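Local atomic coordinates of internalin (Listeria monocytogenes serotype 4b, PDB entry 4FMZ), a protein that is a leucine-rich-repeat internalin that probably takes part in adhesion to and invasion of host cells. Residues T132-L137 and S152-L157. Numbering follows the deposited sequence.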
ATOM      1  N   THR A 132     -18.621  -6.408  -3.655  1.00 29.48           N
ATOM      2  CA  THR A 132     -18.020  -7.745  -3.518  1.00 29.89           C
ATOM      3  C   THR A 132     -17.179  -8.170  -4.728  1.00 32.40           C
ATOM      4  O   THR A 132     -16.545  -9.221  -4.659  1.00 31.52           O
ATOM      5  CB  THR A 132     -19.117  -8.779  -3.229  1.00 37.36           C
ATOM      6  OG1 THR A 132     -20.078  -8.742  -4.287  1.00 39.09           O
ATOM      7  CG2 THR A 132     -19.798  -8.537  -1.891  1.00 38.32           C
ATOM      8  N   LYS A 133     -17.141  -7.359  -5.804  1.00 28.60           N
ATOM      9  CA  LYS A 133     -16.281  -7.635  -6.960  1.00 28.52           C
ATOM     10  C   LYS A 133     -14.911  -6.930  -6.801  1.00 30.45           C
ATOM     11  O   LYS A 133     -14.036  -7.104  -7.654  1.00 31.71           O
ATOM     12  CB  LYS A 133     -16.946  -7.190  -8.275  1.00 30.99           C
ATOM     13  CG  LYS A 133     -18.093  -8.070  -8.746  1.00 40.11           C
ATOM     14  CD  LYS A 133     -18.532  -7.596 -10.126  1.00 45.78           C
ATOM     15  CE  LYS A 133     -19.695  -8.355 -10.698  1.00 55.47           C
ATOM     16  NZ  LYS A 133     -20.049  -7.837 -12.046  1.00 59.31           N
HETATM   17  N   MSE A 134     -14.732  -6.127  -5.726  1.00 24.56           N
HETATM   18  CA  MSE A 134     -13.494  -5.360  -5.482  1.00 21.94           C
HETATM   19  C   MSE A 134     -12.240  -6.244  -5.582  1.00 28.78           C
HETATM   20  O   MSE A 134     -12.171  -7.306  -4.961  1.00 28.65           O
HETATM   21  CB  MSE A 134     -13.515  -4.662  -4.106  1.00 21.68           C
HETATM   22  CG  MSE A 134     -12.549  -3.465  -4.012  1.00 22.74           C
HETATM   23 SE   MSE A 134     -12.913  -2.012  -5.279  0.75 24.23          SE
HETATM   24  CE  MSE A 134     -14.680  -1.479  -4.604  1.00 22.45           C
ATOM     25  N   TYR A 135     -11.283  -5.798  -6.406  1.00 26.23           N
ATOM     26  CA  TYR A 135     -10.009  -6.462  -6.675  1.00 26.29           C
ATOM     27  C   TYR A 135      -8.859  -5.661  -6.059  1.00 28.60           C
ATOM     28  O   TYR A 135      -7.930  -6.256  -5.520  1.00 27.78           O
ATOM     29  CB  TYR A 135      -9.814  -6.628  -8.190  1.00 28.39           C
ATOM     30  CG  TYR A 135      -8.485  -7.224  -8.601  1.00 30.68           C
ATOM     31  CD1 TYR A 135      -8.319  -8.601  -8.697  1.00 33.55           C
ATOM     32  CD2 TYR A 135      -7.426  -6.411  -9.000  1.00 31.22           C
ATOM     33  CE1 TYR A 135      -7.119  -9.157  -9.137  1.00 34.87           C
ATOM     34  CE2 TYR A 135      -6.212  -6.957  -9.419  1.00 31.99           C
ATOM     35  CZ  TYR A 135      -6.066  -8.333  -9.486  1.00 40.02           C
ATOM     36  OH  TYR A 135      -4.892  -8.901  -9.916  1.00 42.22           O
ATOM     37  N   SER A 136      -8.911  -4.324  -6.143  1.00 25.03           N
ATOM     38  CA  SER A 136      -7.877  -3.456  -5.593  1.00 23.76           C
ATOM     39  C   SER A 136      -8.514  -2.249  -4.912  1.00 26.71           C
ATOM     40  O   SER A 136      -9.273  -1.514  -5.542  1.00 26.53           O
ATOM     41  CB  SER A 136      -6.917  -3.011  -6.689  1.00 26.24           C
ATOM     42  OG  SER A 136      -5.925  -2.156  -6.148  1.00 27.54           O
ATOM     43  N   LEU A 137      -8.216  -2.064  -3.623  1.00 22.43           N
ATOM     44  CA  LEU A 137      -8.780  -0.982  -2.841  1.00 21.27           C
ATOM     45  C   LEU A 137      -7.699  -0.188  -2.136  1.00 24.20           C
ATOM     46  O   LEU A 137      -6.811  -0.764  -1.521  1.00 24.46           O
ATOM     47  CB  LEU A 137      -9.781  -1.551  -1.822  1.00 21.25           C
ATOM     48  CG  LEU A 137     -10.514  -0.551  -0.912  1.00 25.03           C
ATOM     49  CD1 LEU A 137     -11.473   0.350  -1.718  1.00 25.77           C
ATOM     50  CD2 LEU A 137     -11.269  -1.298   0.183  1.00 24.28           C
ATOM     51  N   SER A 152     -15.335  -6.964   4.897  1.00 29.88           N
ATOM     52  CA  SER A 152     -15.429  -8.407   5.149  1.00 30.25           C
ATOM     53  C   SER A 152     -15.971  -9.270   3.980  1.00 34.50           C
ATOM     54  O   SER A 152     -15.536 -10.419   3.870  1.00 33.39           O
ATOM     55  CB  SER A 152     -16.220  -8.685   6.423  1.00 33.68           C
ATOM     56  OG  SER A 152     -17.590  -8.334   6.328  1.00 43.45           O
ATOM     57  N   ASN A 153     -16.865  -8.749   3.110  1.00 30.81           N
ATOM     58  CA  ASN A 153     -17.407  -9.563   2.005  1.00 31.28           C
ATOM     59  C   ASN A 153     -16.603  -9.450   0.684  1.00 33.81           C
ATOM     60  O   ASN A 153     -17.003 -10.045  -0.320  1.00 34.78           O
ATOM     61  CB  ASN A 153     -18.885  -9.225   1.747  1.00 32.83           C
ATOM     62  CG  ASN A 153     -19.770  -9.519   2.934  1.00 57.71           C
ATOM     63  OD1 ASN A 153     -19.631 -10.549   3.607  1.00 50.28           O
ATOM     64  ND2 ASN A 153     -20.681  -8.601   3.236  1.00 55.89           N
HETATM   65  N   MSE A 154     -15.450  -8.775   0.699  1.00 27.77           N
HETATM   66  CA  MSE A 154     -14.629  -8.616  -0.512  1.00 25.68           C
HETATM   67  C   MSE A 154     -13.664  -9.791  -0.637  1.00 31.49           C
HETATM   68  O   MSE A 154     -12.452  -9.611  -0.598  1.00 30.98           O
HETATM   69  CB  MSE A 154     -13.874  -7.283  -0.494  1.00 24.61           C
HETATM   70  CG  MSE A 154     -14.770  -6.075  -0.578  1.00 27.35           C
HETATM   71 SE   MSE A 154     -13.689  -4.494  -0.359  0.75 28.53          SE
HETATM   72  CE  MSE A 154     -15.111  -3.186  -0.552  1.00 26.98           C
ATOM     73  N   THR A 155     -14.213 -10.993  -0.826  1.00 30.85           N
ATOM     74  CA  THR A 155     -13.433 -12.241  -0.848  1.00 31.32           C
ATOM     75  C   THR A 155     -12.542 -12.384  -2.090  1.00 35.52           C
ATOM     76  O   THR A 155     -11.641 -13.218  -2.068  1.00 35.28           O
ATOM     77  CB  THR A 155     -14.351 -13.454  -0.682  1.00 38.71           C
ATOM     78  OG1 THR A 155     -15.411 -13.381  -1.639  1.00 38.92           O
ATOM     79  CG2 THR A 155     -14.915 -13.536   0.715  1.00 39.86           C
ATOM     80  N   GLY A 156     -12.763 -11.561  -3.121  1.00 33.01           N
ATOM     81  CA  GLY A 156     -11.930 -11.545  -4.323  1.00 32.02           C
ATOM     82  C   GLY A 156     -10.842 -10.481  -4.294  1.00 33.13           C
ATOM     83  O   GLY A 156     -10.100 -10.335  -5.270  1.00 31.65           O
ATOM     84  N   LEU A 157     -10.739  -9.711  -3.193  1.00 27.54           N
ATOM     85  CA  LEU A 157      -9.754  -8.624  -3.062  1.00 25.77           C
ATOM     86  C   LEU A 157      -8.322  -9.148  -3.086  1.00 28.52           C
ATOM     87  O   LEU A 157      -7.963 -10.010  -2.277  1.00 26.67           O
ATOM     88  CB  LEU A 157      -9.995  -7.791  -1.788  1.00 25.35           C
ATOM     89  CG  LEU A 157      -9.276  -6.420  -1.723  1.00 28.73           C
ATOM     90  CD1 LEU A 157      -9.911  -5.408  -2.671  1.00 28.80           C
ATOM     91  CD2 LEU A 157      -9.331  -5.859  -0.339  1.00 30.74           C
TER
HETATM   92  O   HOH W   1     -14.025  -8.929  -3.690  1.00 20.81           O
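Adjacent coils of the leucine-rich-repeat solenoid meet here, where the turn leading into strand 136-138 stacks on the equivalent turn ahead of strand 159-161. Met-134 and Met-154, both selenomethionine, lie side by side and point into the core: SE of Met-154 sits 3.8 Å from CB of Met-134. The two side chains differ in shape. That of Met-154 is extended beyond CG, whereas that of Met-134 bends at chi2 (61°) and chi3 (64°), which turns its end away from 152-157; the side chain also packs on Leu-112 and Leu-115 of the preceding coil. With CG anti to the backbone N (chi1 -165°), Leu-157 runs alongside Met-134 and brings CD1 to 3.5 Å from CG of Met-134. The same methyl lies 3.6 Å from the backbone C of Tyr-135 and also meets CB of Leu-137. Leu-137 crosses Met-154 nearly at right angles, placing CD2 against the selenium. At the solvent-exposed end, Thr-132 and Asn-153 lie side by side, with CG2 of Thr-132 beside O and CB of Asn-153. No direct hydrogen bond joins the two segments. Met-154 to Leu-157 form a type I beta turn, and O of Met-134 makes a CA-H...O contact with CA of Leu-157 (3.3 Å). A water bridges the coils, donating to O of Thr-132 (2.7 Å) and O of Met-134 (2.8 Å) and accepting from N of Gly-156 at 3.0 Å.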